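Local coordinates for protein DNA alpha-glucosyltransferase (Enterobacteria phage T4, PDB 1Y6F) that is a glycosyltransferase of the GT-B fold, built from two Rossmann-like domains, with uridine-5'-diphosphate-glucose held between them, at residues C[177-182]-C[305-310]; C[202-207]-C[232-237]; C[294-299]-C[323-328]. All blocks are in the same frame, centred on the assembly; numbering follows the deposited sequence.

Contact 1 of 3, residues C[177-182]-C[305-310]; sequences FQPPMD and QRSLEY. With UPG (uridine-5'-diphosphate-glucose), chain E.
Two irregular loops meet here in the buried middle of the GT-B fold, next to the cleft that holds uridine-5'-diphosphate-glucose. Residues 177-182 lead from strand 175-176 of one Rossmann-like sheet into helix 183-190, while 305-310 come from the other half and run into helix 310-317. The meeting is therefore a contact between the two halves of the molecule, and its one clear hydrogen bond joins side chain to main chain: Tyr-310 OH donates to Pro-180 O over 2.6 Å. The hydroxyl arrives 24° out of the carbonyl plane, and that carbonyl oxygen lies at the edge of the phenol ring. Along the same rim, Met-181 CB sits 3.6 Å from Tyr-310 CE2, and the sulfur, 5.5 Å from the ring centroid and also at the edge, makes a Met-aromatic contact. With CG anti to its backbone nitrogen (chi1 163°), Met-181 runs alongside the ring but in the opposite sense, which brings SD to the rim. Pro-179 packs against the ring as well, with CB 3.7 Å from Tyr-310 CE1.

Further back, the side chains of Gln-178 and Arg-306 cross at about a right angle; the end of Gln-178 comes over one face of the guanidinium, toward its rim, the two planes inclined by 57°. The charge of Arg-306 is met elsewhere, by Glu-396 in helix 390-402, and Ser-307 OG is hydrogen-bonded to His-143. Tyr-310 also meets the ligand through its backbone: its N, at the start of helix 310-317, gives a weak hydrogen bond of 3.3 Å to the phosphate oxygen O1A of uridine-5'-diphosphate-glucose.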
loop_
_atom_site.group_PDB
_atom_site.type_symbol
_atom_site.label_atom_id
_atom_site.label_comp_id
_atom_site.label_asym_id
_atom_site.label_seq_id
_atom_site.Cartn_x
_atom_site.Cartn_y
_atom_site.Cartn_z
ATOM N N PHE C 177 8.805 -3.457 -10.125
ATOM C CA PHE C 177 9.316 -2.921 -8.872
ATOM C C PHE C 177 8.450 -3.435 -7.753
ATOM O O PHE C 177 7.411 -4.043 -7.998
ATOM C CB PHE C 177 9.296 -1.388 -8.876
ATOM C CG PHE C 177 7.934 -0.797 -8.637
ATOM C CD1 PHE C 177 7.591 -0.294 -7.384
ATOM C CD2 PHE C 177 6.994 -0.747 -9.661
ATOM C CE1 PHE C 177 6.325 0.257 -7.150
ATOM C CE2 PHE C 177 5.717 -0.200 -9.450
ATOM C CZ PHE C 177 5.381 0.306 -8.186
ATOM N N GLN C 178 8.894 -3.197 -6.525
ATOM C CA GLN C 178 8.149 -3.588 -5.342
ATOM C C GLN C 178 8.009 -2.335 -4.497
ATOM O O GLN C 178 8.934 -1.539 -4.395
ATOM C CB GLN C 178 8.915 -4.629 -4.534
ATOM C CG GLN C 178 9.104 -5.954 -5.200
ATOM C CD GLN C 178 9.897 -6.871 -4.325
ATOM O OE1 GLN C 178 9.455 -7.241 -3.235
ATOM N NE2 GLN C 178 11.090 -7.236 -4.781
ATOM N N PRO C 179 6.840 -2.123 -3.900
ATOM C CA PRO C 179 6.679 -0.924 -3.069
ATOM C C PRO C 179 7.349 -1.227 -1.736
ATOM O O PRO C 179 6.774 -1.889 -0.883
ATOM C CB PRO C 179 5.168 -0.791 -2.968
ATOM C CG PRO C 179 4.702 -2.235 -3.029
ATOM C CD PRO C 179 5.559 -2.814 -4.115
ATOM N N PRO C 180 8.579 -0.735 -1.536
ATOM C CA PRO C 180 9.338 -0.969 -0.310
ATOM C C PRO C 180 8.982 -0.094 0.875
ATOM O O PRO C 180 8.312 0.921 0.747
ATOM C CB PRO C 180 10.785 -0.735 -0.745
ATOM C CG PRO C 180 10.689 -0.044 -2.142
ATOM C CD PRO C 180 9.238 0.306 -2.330
ATOM N N MET C 181 9.469 -0.507 2.033
ATOM C CA MET C 181 9.256 0.207 3.282
ATOM C C MET C 181 10.404 -0.152 4.223
ATOM O O MET C 181 10.926 -1.261 4.170
ATOM C CB MET C 181 7.930 -0.215 3.902
ATOM C CG MET C 181 7.781 0.140 5.364
ATOM S SD MET C 181 6.139 -0.288 5.941
ATOM C CE MET C 181 6.472 -1.783 6.906
ATOM N N ASP C 182 10.814 0.791 5.064
ATOM C CA ASP C 182 11.888 0.527 6.017
ATOM C C ASP C 182 11.272 -0.241 7.182
ATOM O O ASP C 182 10.820 0.346 8.173
ATOM C CB ASP C 182 12.488 1.829 6.530
ATOM C CG ASP C 182 13.683 1.590 7.415
ATOM O OD1 ASP C 182 13.804 0.465 7.955
ATOM O OD2 ASP C 182 14.497 2.524 7.570
ATOM N N GLN C 305 3.340 -10.306 -9.028
ATOM C CA GLN C 305 4.679 -10.744 -9.370
ATOM C C GLN C 305 5.479 -10.869 -8.080
ATOM O O GLN C 305 5.641 -11.971 -7.562
ATOM C CB GLN C 305 5.344 -9.753 -10.351
ATOM C CG GLN C 305 6.610 -10.321 -10.993
ATOM C CD GLN C 305 6.991 -9.627 -12.289
ATOM O OE1 GLN C 305 6.121 -9.291 -13.103
ATOM N NE2 GLN C 305 8.302 -9.426 -12.499
ATOM N N ARG C 306 5.966 -9.743 -7.556
ATOM C CA ARG C 306 6.727 -9.734 -6.306
ATOM C C ARG C 306 6.151 -8.733 -5.298
ATOM O O ARG C 306 6.572 -8.693 -4.141
ATOM C CB ARG C 306 8.188 -9.358 -6.566
ATOM C CG ARG C 306 8.939 -10.278 -7.520
ATOM C CD ARG C 306 10.425 -9.878 -7.636
ATOM N NE ARG C 306 10.605 -8.538 -8.194
ATOM C CZ ARG C 306 11.722 -7.823 -8.075
ATOM N NH1 ARG C 306 11.797 -6.613 -8.617
ATOM N NH2 ARG C 306 12.764 -8.313 -7.407
ATOM N N SER C 307 5.174 -7.946 -5.730
ATOM C CA SER C 307 4.620 -6.912 -4.880
ATOM C C SER C 307 3.628 -7.230 -3.789
ATOM O O SER C 307 2.455 -7.566 -4.028
ATOM C CB SER C 307 4.038 -5.778 -5.726
ATOM O OG SER C 307 5.058 -4.939 -6.239
ATOM N N LEU C 308 4.120 -7.099 -2.567
ATOM C CA LEU C 308 3.283 -7.269 -1.401
ATOM C C LEU C 308 2.809 -5.806 -1.213
ATOM O O LEU C 308 3.366 -4.894 -1.836
ATOM C CB LEU C 308 4.154 -7.752 -0.238
ATOM C CG LEU C 308 3.608 -8.852 0.668
ATOM C CD1 LEU C 308 2.866 -9.891 -0.152
ATOM C CD2 LEU C 308 4.755 -9.478 1.447
ATOM N N GLU C 309 1.778 -5.578 -0.407
ATOM C CA GLU C 309 1.266 -4.224 -0.169
ATOM C C GLU C 309 1.747 -3.674 1.171
ATOM O O GLU C 309 2.143 -4.437 2.048
ATOM C CB GLU C 309 -0.261 -4.235 -0.192
ATOM C CG GLU C 309 -0.847 -4.233 -1.591
ATOM C CD GLU C 309 -2.270 -4.765 -1.640
ATOM O OE1 GLU C 309 -2.443 -5.988 -1.833
ATOM O OE2 GLU C 309 -3.214 -3.965 -1.478
ATOM N N TYR C 310 1.718 -2.354 1.343
ATOM C CA TYR C 310 2.162 -1.785 2.614
ATOM C C TYR C 310 1.418 -2.350 3.817
ATOM O O TYR C 310 2.022 -2.549 4.879
ATOM C CB TYR C 310 2.057 -0.256 2.606
ATOM C CG TYR C 310 3.144 0.360 1.774
ATOM C CD1 TYR C 310 2.874 0.910 0.520
ATOM C CD2 TYR C 310 4.462 0.311 2.204
ATOM C CE1 TYR C 310 3.897 1.391 -0.289
ATOM C CE2 TYR C 310 5.488 0.786 1.416
ATOM C CZ TYR C 310 5.208 1.324 0.172
ATOM O OH TYR C 310 6.248 1.792 -0.590
HETATM N N1 UPG E . -3.556 3.640 5.443
HETATM C C2 UPG E . -3.700 4.581 6.439
HETATM N N3 UPG E . -4.995 4.947 6.702
HETATM C C4 UPG E . -6.131 4.469 6.090
HETATM C C5 UPG E . -5.899 3.475 5.091
HETATM C C6 UPG E . -4.649 3.102 4.811
HETATM O O2 UPG E . -2.754 5.052 7.047
HETATM O O4 UPG E . -7.221 4.945 6.391
HETATM C C1C UPG E . -2.194 3.262 5.056
HETATM C C2C UPG E . -1.826 1.791 5.230
HETATM O O2C UPG E . -1.347 1.569 6.537
HETATM C C3C UPG E . -0.722 1.649 4.185
HETATM C C4C UPG E . -1.244 2.515 3.047
HETATM O O4C UPG E . -2.065 3.532 3.676
HETATM O O3C UPG E . 0.493 2.200 4.680
HETATM C C5C UPG E . -2.060 1.786 2.006
HETATM O O5C UPG E . -1.192 1.088 1.127
HETATM P PA UPG E . -1.518 -0.373 0.595
HETATM O O1A UPG E . -0.508 -0.659 -0.445
HETATM O O2A UPG E . -1.631 -1.279 1.767
HETATM O O3A UPG E . -3.001 -0.238 -0.072
HETATM P PB UPG E . -3.525 0.657 -1.331
HETATM O O1B UPG E . -4.419 -0.198 -2.142
HETATM O O2B UPG E . -4.052 1.914 -0.764
HETATM O O3B UPG E . -2.189 0.947 -2.158
HETATM C "C1'" UPG E . -2.056 1.033 -3.618
HETATM C "C2'" UPG E . -2.281 -0.278 -4.375
HETATM C "C3'" UPG E . -1.318 -1.316 -3.789
HETATM C "C4'" UPG E . 0.136 -0.833 -3.957
HETATM C "C5'" UPG E . 0.320 0.601 -3.413
HETATM C "C6'" UPG E . 1.657 1.213 -3.800
HETATM O "O2'" UPG E . -3.630 -0.702 -4.263
HETATM O "O3'" UPG E . -1.494 -2.576 -4.425
HETATM O "O4'" UPG E . 1.003 -1.714 -3.254
HETATM O "O5'" UPG E . -0.720 1.497 -3.908
HETATM O "O6'" UPG E . 2.269 0.513 -4.880
#

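Contact 2 of 3, residues C[202-207]-C[232-237]; sequences NRWIGR and TVMEGL. With UPG (uridine-5'-diphosphate-glucose), chain E.
Glu-235 OE2 is gripped by two arginines, Arg-203 across this contact, with NH1 at 2.6 Å from it, and Arg-286 of helix 280-287. The pair lies on neighbouring parallel strands, 201-205 and 231-235, of a beta-alpha-beta unit in one Rossmann-like domain of the GT-B fold. The guanidinium and carboxylate planes stand 80° apart, so the salt bridge is made by a single nitrogen and a single oxygen. Arg-203 reaches over because its chain, extended at first, turns at chi3 (-67°), while Ser-290 holds its NE. Two positive partners on a buried carboxylate would be expected to favour its charged form. The same NH1 rests against Val-233, whose side chain runs alongside Arg-203 and points the same way.

Between the strands the backbones are laced in regular parallel fashion: Val-233 N bonds to Asn-202 O, Trp-204 N to Val-233 O, Glu-235 N to Trp-204 O and, less straight at 147°, Gly-206 N to Glu-235 O.

On the other face of the sheet, with Asn-202 and Thr-232, Met-234 bends at chi3 to lay its methyl over the indole of Trp-204. CE sits 3.9 Å from the centroid of the six-membered ring, a CH-pi contact, with the sulfur placed obliquely. Phe-218 of helix 214-225, the crossover helix of the unit, touches the same methionine.

Past the strand ends, it is 202-207 of the two segments that touches the ligand, while Gly-236 O is hydrogen-bonded to Arg-49. Just beyond the end of strand 201-205, Arg-207 NH1 donates a hydrogen bond of 3.1 Å to the phosphate oxygen O1B of uridine-5'-diphosphate-glucose.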
loop_
_atom_site.group_PDB
_atom_site.type_symbol
_atom_site.label_atom_id
_atom_site.label_comp_id
_atom_site.label_asym_id
_atom_site.label_seq_id
_atom_site.Cartn_x
_atom_site.Cartn_y
_atom_site.Cartn_z
ATOM N N ASN C 202 -8.683 -9.573 16.854
ATOM C CA ASN C 202 -8.322 -9.831 15.473
ATOM C C ASN C 202 -8.557 -8.512 14.759
ATOM O O ASN C 202 -9.673 -7.990 14.765
ATOM C CB ASN C 202 -9.220 -10.926 14.908
ATOM C CG ASN C 202 -9.106 -12.209 15.692
ATOM O OD1 ASN C 202 -9.572 -12.303 16.832
ATOM N ND2 ASN C 202 -8.457 -13.201 15.100
ATOM N N ARG C 203 -7.504 -7.978 14.149
ATOM C CA ARG C 203 -7.572 -6.684 13.475
ATOM C C ARG C 203 -7.288 -6.707 11.974
ATOM O O ARG C 203 -6.196 -7.059 11.530
ATOM C CB ARG C 203 -6.609 -5.728 14.168
ATOM C CG ARG C 203 -6.804 -4.270 13.844
ATOM C CD ARG C 203 -5.829 -3.440 14.668
ATOM N NE ARG C 203 -6.131 -3.489 16.096
ATOM C CZ ARG C 203 -7.133 -2.828 16.674
ATOM N NH1 ARG C 203 -7.939 -2.067 15.950
ATOM N NH2 ARG C 203 -7.322 -2.910 17.987
ATOM N N TRP C 204 -8.288 -6.312 11.200
ATOM C CA TRP C 204 -8.195 -6.272 9.749
ATOM C C TRP C 204 -7.982 -4.811 9.317
ATOM O O TRP C 204 -8.569 -3.897 9.895
ATOM C CB TRP C 204 -9.506 -6.825 9.169
ATOM C CG TRP C 204 -9.621 -6.815 7.673
ATOM C CD1 TRP C 204 -9.394 -7.858 6.826
ATOM C CD2 TRP C 204 -10.007 -5.710 6.853
ATOM N NE1 TRP C 204 -9.621 -7.474 5.522
ATOM C CE2 TRP C 204 -9.997 -6.158 5.512
ATOM C CE3 TRP C 204 -10.362 -4.380 7.119
ATOM C CZ2 TRP C 204 -10.328 -5.325 4.442
ATOM C CZ3 TRP C 204 -10.692 -3.555 6.057
ATOM C CH2 TRP C 204 -10.672 -4.032 4.734
ATOM N N ILE C 205 -7.130 -4.588 8.322
ATOM C CA ILE C 205 -6.886 -3.236 7.823
ATOM C C ILE C 205 -6.955 -3.257 6.306
ATOM O O ILE C 205 -6.561 -4.245 5.671
ATOM C CB ILE C 205 -5.501 -2.665 8.246
ATOM C CG1 ILE C 205 -4.378 -3.570 7.736
ATOM C CG2 ILE C 205 -5.455 -2.472 9.758
ATOM C CD1 ILE C 205 -2.975 -3.116 8.144
ATOM N N GLY C 206 -7.469 -2.163 5.745
ATOM C CA GLY C 206 -7.611 -2.031 4.307
ATOM C C GLY C 206 -8.546 -0.895 3.910
ATOM O O GLY C 206 -8.662 0.115 4.615
ATOM N N ARG C 207 -9.200 -1.064 2.764
ATOM C CA ARG C 207 -10.136 -0.081 2.237
ATOM C C ARG C 207 -11.338 -0.837 1.702
ATOM O O ARG C 207 -11.312 -2.058 1.601
ATOM C CB ARG C 207 -9.531 0.689 1.073
ATOM C CG ARG C 207 -8.319 1.500 1.375
ATOM C CD ARG C 207 -7.905 2.267 0.122
ATOM N NE ARG C 207 -7.359 1.416 -0.939
ATOM C CZ ARG C 207 -7.859 1.341 -2.170
ATOM N NH1 ARG C 207 -7.296 0.554 -3.083
ATOM N NH2 ARG C 207 -8.940 2.041 -2.488
ATOM N N THR C 232 -13.562 -8.686 16.807
ATOM C CA THR C 232 -13.021 -8.269 15.518
ATOM C C THR C 232 -13.134 -6.784 15.220
ATOM O O THR C 232 -14.197 -6.184 15.368
ATOM C CB THR C 232 -13.684 -9.027 14.367
ATOM O OG1 THR C 232 -13.222 -10.382 14.379
ATOM C CG2 THR C 232 -13.330 -8.389 13.026
ATOM N N VAL C 233 -12.016 -6.203 14.791
ATOM C CA VAL C 233 -11.941 -4.794 14.425
ATOM C C VAL C 233 -11.500 -4.692 12.969
ATOM O O VAL C 233 -10.538 -5.336 12.546
ATOM C CB VAL C 233 -10.907 -4.034 15.269
ATOM C CG1 VAL C 233 -10.725 -2.633 14.709
ATOM C CG2 VAL C 233 -11.354 -3.973 16.717
ATOM N N MET C 234 -12.206 -3.891 12.193
ATOM C CA MET C 234 -11.835 -3.715 10.805
ATOM C C MET C 234 -11.566 -2.238 10.627
ATOM O O MET C 234 -12.477 -1.415 10.707
ATOM C CB MET C 234 -12.957 -4.184 9.890
ATOM C CG MET C 234 -13.134 -5.672 9.915
ATOM S SD MET C 234 -14.464 -6.192 8.855
ATOM C CE MET C 234 -13.674 -6.071 7.305
ATOM N N GLU C 235 -10.302 -1.901 10.412
ATOM C CA GLU C 235 -9.919 -0.514 10.247
ATOM C C GLU C 235 -9.706 -0.079 8.812
ATOM O O GLU C 235 -9.056 -0.771 8.039
ATOM C CB GLU C 235 -8.642 -0.225 11.021
ATOM C CG GLU C 235 -8.748 -0.453 12.499
ATOM C CD GLU C 235 -7.609 0.200 13.210
ATOM O OE1 GLU C 235 -7.051 1.143 12.623
ATOM O OE2 GLU C 235 -7.273 -0.204 14.338
ATOM N N GLY C 236 -10.258 1.084 8.473
ATOM C CA GLY C 236 -10.072 1.631 7.146
ATOM C C GLY C 236 -11.208 1.521 6.161
ATOM O O GLY C 236 -11.025 1.833 4.984
ATOM N N LEU C 237 -12.375 1.080 6.611
ATOM C CA LEU C 237 -13.501 0.968 5.701
ATOM C C LEU C 237 -14.218 2.299 5.622
ATOM O O LEU C 237 -14.566 2.875 6.650
ATOM C CB LEU C 237 -14.494 -0.098 6.170
ATOM C CG LEU C 237 -14.409 -1.513 5.595
ATOM C CD1 LEU C 237 -15.786 -2.137 5.681
ATOM C CD2 LEU C 237 -13.970 -1.494 4.145
HETATM N N1 UPG E . -3.556 3.640 5.443
HETATM C C2 UPG E . -3.700 4.581 6.439
HETATM N N3 UPG E . -4.995 4.947 6.702
HETATM C C4 UPG E . -6.131 4.469 6.090
HETATM C C5 UPG E . -5.899 3.475 5.091
HETATM C C6 UPG E . -4.649 3.102 4.811
HETATM O O2 UPG E . -2.754 5.052 7.047
HETATM O O4 UPG E . -7.221 4.945 6.391
HETATM C C1C UPG E . -2.194 3.262 5.056
HETATM C C2C UPG E . -1.826 1.791 5.230
HETATM O O2C UPG E . -1.347 1.569 6.537
HETATM C C3C UPG E . -0.722 1.649 4.185
HETATM C C4C UPG E . -1.244 2.515 3.047
HETATM O O4C UPG E . -2.065 3.532 3.676
HETATM O O3C UPG E . 0.493 2.200 4.680
HETATM C C5C UPG E . -2.060 1.786 2.006
HETATM O O5C UPG E . -1.192 1.088 1.127
HETATM P PA UPG E . -1.518 -0.373 0.595
HETATM O O1A UPG E . -0.508 -0.659 -0.445
HETATM O O2A UPG E . -1.631 -1.279 1.767
HETATM O O3A UPG E . -3.001 -0.238 -0.072
HETATM P PB UPG E . -3.525 0.657 -1.331
HETATM O O1B UPG E . -4.419 -0.198 -2.142
HETATM O O2B UPG E . -4.052 1.914 -0.764
HETATM O O3B UPG E . -2.189 0.947 -2.158
HETATM C "C1'" UPG E . -2.056 1.033 -3.618
HETATM C "C2'" UPG E . -2.281 -0.278 -4.375
HETATM C "C3'" UPG E . -1.318 -1.316 -3.789
HETATM C "C4'" UPG E . 0.136 -0.833 -3.957
HETATM C "C5'" UPG E . 0.320 0.601 -3.413
HETATM C "C6'" UPG E . 1.657 1.213 -3.800
HETATM O "O2'" UPG E . -3.630 -0.702 -4.263
HETATM O "O3'" UPG E . -1.494 -2.576 -4.425
HETATM O "O4'" UPG E . 1.003 -1.714 -3.254
HETATM O "O5'" UPG E . -0.720 1.497 -3.908
HETATM O "O6'" UPG E . 2.269 0.513 -4.880
#

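Contact 3 of 3, residues C[294-299]-C[323-328]; sequences YQLSKL and VFWKST
Tyr-294 and Val-323 pair in parallel near the ends of strands 290-295 and 321-325, in a beta-alpha-beta unit of the Rossmann-like sheet whose crossover helix is 310-317, and the contact continues past the strands to the first turn of helix 326-331. Its hydrogen bonds are few but placed at both ends. At the strand end Gln-295 N donates to Val-323 O over 3.1 Å. At the helix end Thr-328 OG1 gives its proton to Ser-297 O over 2.6 Å, tying the loop after strand 290-295 to the helix. The side chain of Gln-295 folds at chi2 (-83°), which swings its amide forward along its own segment, where OE1 accepts a bond from Ser-297 N; its NE2 is held by Thr-311.

The ring contacts are chiefly CH-pi. Lys-298 lays its CB over the five-membered ring of Trp-325, 3.5 Å from the centroid and only 9° off the normal. Its CG stands between the backbone nitrogen and the carbonyl carbon (chi1 52°), and the extended chain carries CD over the benzene part of the indole, 4.0 Å from CZ2. Val-323 similarly has CB over the face of the Tyr-294 ring.

Apolar contact fills in the rest: Leu-296 meets the indole at its edge, with CG 3.8 Å from Trp-325 CE3.

Strand 290-295 is flanked by strand 201-205, to which Tyr-294 is bonded through its backbone and, by its hydroxyl, to Asn-202. Strand 321-325 has strand 349-351 as its other neighbour. Helix 310-317 packs on the sheet face of Gln-295 and Phe-324, while helix 214-225 touches Tyr-294 and Trp-325.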
loop_
_atom_site.group_PDB
_atom_site.type_symbol
_atom_site.label_atom_id
_atom_site.label_comp_id
_atom_site.label_asym_id
_atom_site.label_seq_id
_atom_site.Cartn_x
_atom_site.Cartn_y
_atom_site.Cartn_z
ATOM N N TYR C 294 -5.147 -8.961 9.938
ATOM C CA TYR C 294 -5.620 -9.584 8.715
ATOM C C TYR C 294 -5.512 -8.652 7.534
ATOM O O TYR C 294 -5.821 -7.470 7.647
ATOM C CB TYR C 294 -7.071 -10.004 8.884
ATOM C CG TYR C 294 -7.277 -11.062 9.933
ATOM C CD1 TYR C 294 -7.600 -12.366 9.569
ATOM C CD2 TYR C 294 -7.199 -10.748 11.294
ATOM C CE1 TYR C 294 -7.858 -13.332 10.528
ATOM C CE2 TYR C 294 -7.456 -11.712 12.264
ATOM C CZ TYR C 294 -7.796 -13.000 11.871
ATOM O OH TYR C 294 -8.156 -13.934 12.811
ATOM N N GLN C 295 -5.082 -9.204 6.405
ATOM C CA GLN C 295 -4.917 -8.447 5.169
ATOM C C GLN C 295 -5.224 -9.461 4.088
ATOM O O GLN C 295 -4.332 -10.152 3.600
ATOM C CB GLN C 295 -3.474 -7.942 5.061
ATOM C CG GLN C 295 -3.312 -6.645 4.272
ATOM C CD GLN C 295 -3.254 -6.871 2.776
ATOM O OE1 GLN C 295 -3.727 -7.882 2.274
ATOM N NE2 GLN C 295 -2.680 -5.918 2.055
ATOM N N LEU C 296 -6.497 -9.558 3.726
ATOM C CA LEU C 296 -6.927 -10.537 2.742
ATOM C C LEU C 296 -7.011 -10.100 1.289
ATOM O O LEU C 296 -7.976 -10.424 0.600
ATOM C CB LEU C 296 -8.266 -11.136 3.176
ATOM C CG LEU C 296 -8.209 -12.251 4.229
ATOM C CD1 LEU C 296 -7.271 -11.870 5.351
ATOM C CD2 LEU C 296 -9.599 -12.499 4.779
ATOM N N SER C 297 -6.002 -9.379 0.811
ATOM C CA SER C 297 -6.001 -8.952 -0.580
ATOM C C SER C 297 -5.970 -10.218 -1.420
ATOM O O SER C 297 -5.090 -11.058 -1.252
ATOM C CB SER C 297 -4.769 -8.096 -0.889
ATOM O OG SER C 297 -4.836 -6.842 -0.232
ATOM N N LYS C 298 -6.934 -10.361 -2.316
ATOM C CA LYS C 298 -6.997 -11.547 -3.160
ATOM C C LYS C 298 -6.913 -11.181 -4.638
ATOM O O LYS C 298 -7.703 -11.645 -5.464
ATOM C CB LYS C 298 -8.285 -12.324 -2.866
ATOM C CG LYS C 298 -9.546 -11.475 -2.926
ATOM C CD LYS C 298 -10.759 -12.244 -2.414
ATOM C CE LYS C 298 -12.036 -11.423 -2.542
ATOM N NZ LYS C 298 -13.246 -12.161 -2.062
ATOM N N LEU C 299 -5.944 -10.333 -4.951
ATOM C CA LEU C 299 -5.693 -9.879 -6.316
ATOM C C LEU C 299 -5.536 -11.099 -7.236
ATOM O O LEU C 299 -5.331 -12.213 -6.760
ATOM C CB LEU C 299 -4.406 -9.058 -6.312
ATOM C CG LEU C 299 -4.267 -7.762 -7.105
ATOM C CD1 LEU C 299 -5.459 -6.851 -6.852
ATOM C CD2 LEU C 299 -2.953 -7.090 -6.691
ATOM N N VAL C 323 -1.906 -12.631 8.896
ATOM C CA VAL C 323 -2.843 -13.589 8.347
ATOM C C VAL C 323 -3.217 -13.049 6.969
ATOM O O VAL C 323 -4.009 -12.110 6.863
ATOM C CB VAL C 323 -4.097 -13.728 9.234
ATOM C CG1 VAL C 323 -5.110 -14.644 8.578
ATOM C CG2 VAL C 323 -3.700 -14.289 10.592
ATOM N N PHE C 324 -2.611 -13.629 5.929
ATOM C CA PHE C 324 -2.842 -13.229 4.535
ATOM C C PHE C 324 -3.690 -14.229 3.752
ATOM O O PHE C 324 -3.979 -15.326 4.217
ATOM C CB PHE C 324 -1.525 -13.097 3.756
ATOM C CG PHE C 324 -0.533 -12.147 4.348
ATOM C CD1 PHE C 324 -0.926 -11.141 5.225
ATOM C CD2 PHE C 324 0.814 -12.250 3.997
ATOM C CE1 PHE C 324 0.012 -10.251 5.748
ATOM C CE2 PHE C 324 1.758 -11.367 4.508
ATOM C CZ PHE C 324 1.359 -10.366 5.385
ATOM N N TRP C 325 -4.055 -13.841 2.536
ATOM C CA TRP C 325 -4.846 -14.686 1.658
ATOM C C TRP C 325 -3.908 -15.697 1.003
ATOM O O TRP C 325 -2.854 -15.330 0.487
ATOM C CB TRP C 325 -5.539 -13.823 0.603
ATOM C CG TRP C 325 -6.550 -14.560 -0.234
ATOM C CD1 TRP C 325 -6.348 -15.116 -1.460
ATOM C CD2 TRP C 325 -7.929 -14.785 0.085
ATOM N NE1 TRP C 325 -7.516 -15.663 -1.932
ATOM C CE2 TRP C 325 -8.501 -15.475 -1.003
ATOM C CE3 TRP C 325 -8.736 -14.468 1.186
ATOM C CZ2 TRP C 325 -9.839 -15.854 -1.026
ATOM C CZ3 TRP C 325 -10.068 -14.843 1.162
ATOM C CH2 TRP C 325 -10.607 -15.530 0.063
ATOM N N LYS C 326 -4.304 -16.966 1.026
ATOM C CA LYS C 326 -3.493 -18.048 0.474
ATOM C C LYS C 326 -3.047 -17.870 -0.981
ATOM O O LYS C 326 -1.846 -17.799 -1.263
ATOM C CB LYS C 326 -4.240 -19.377 0.615
ATOM C CG LYS C 326 -3.352 -20.598 0.514
ATOM C CD LYS C 326 -4.187 -21.853 0.348
ATOM C CE LYS C 326 -3.311 -23.099 0.273
ATOM N NZ LYS C 326 -4.124 -24.344 0.125
ATOM N N SER C 327 -4.007 -17.804 -1.898
ATOM C CA SER C 327 -3.694 -17.657 -3.317
ATOM C C SER C 327 -2.643 -16.567 -3.572
ATOM O O SER C 327 -1.754 -16.732 -4.412
ATOM C CB SER C 327 -4.965 -17.342 -4.111
ATOM O OG SER C 327 -5.341 -15.982 -3.979
ATOM N N THR C 328 -2.749 -15.459 -2.843
ATOM C CA THR C 328 -1.817 -14.350 -2.983
ATOM C C THR C 328 -0.398 -14.803 -2.682
ATOM O O THR C 328 0.521 -14.560 -3.467
ATOM C CB THR C 328 -2.197 -13.186 -2.035
ATOM O OG1 THR C 328 -3.393 -12.554 -2.515
ATOM C CG2 THR C 328 -1.083 -12.160 -1.962
#

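Overall arrangement
Contacts 2 and 3 belong to one seven-stranded parallel sheet, whose strands 231-235, 201-205, 290-295 and 321-325 lie side by side; their centres are 13 Å apart, and contact 2 closes before contact 3 opens along the chain. Contact 1 joins this half to the loop after strand 175-176 of the other sheet. Contact 2 is nested within the loop closed by contact 1, whereas contacts 1 and 3 interleave and touch through Glu-309 and Ser-297. The centres of contacts 1 and 2 are about 20 Å apart, yet both reach uridine-5'-diphosphate-glucose, at different phosphate oxygens. The loop past strand 201-205 and the interdomain loops meet at one ligand, with contact 3 close by, as expected of a GT-B cleft.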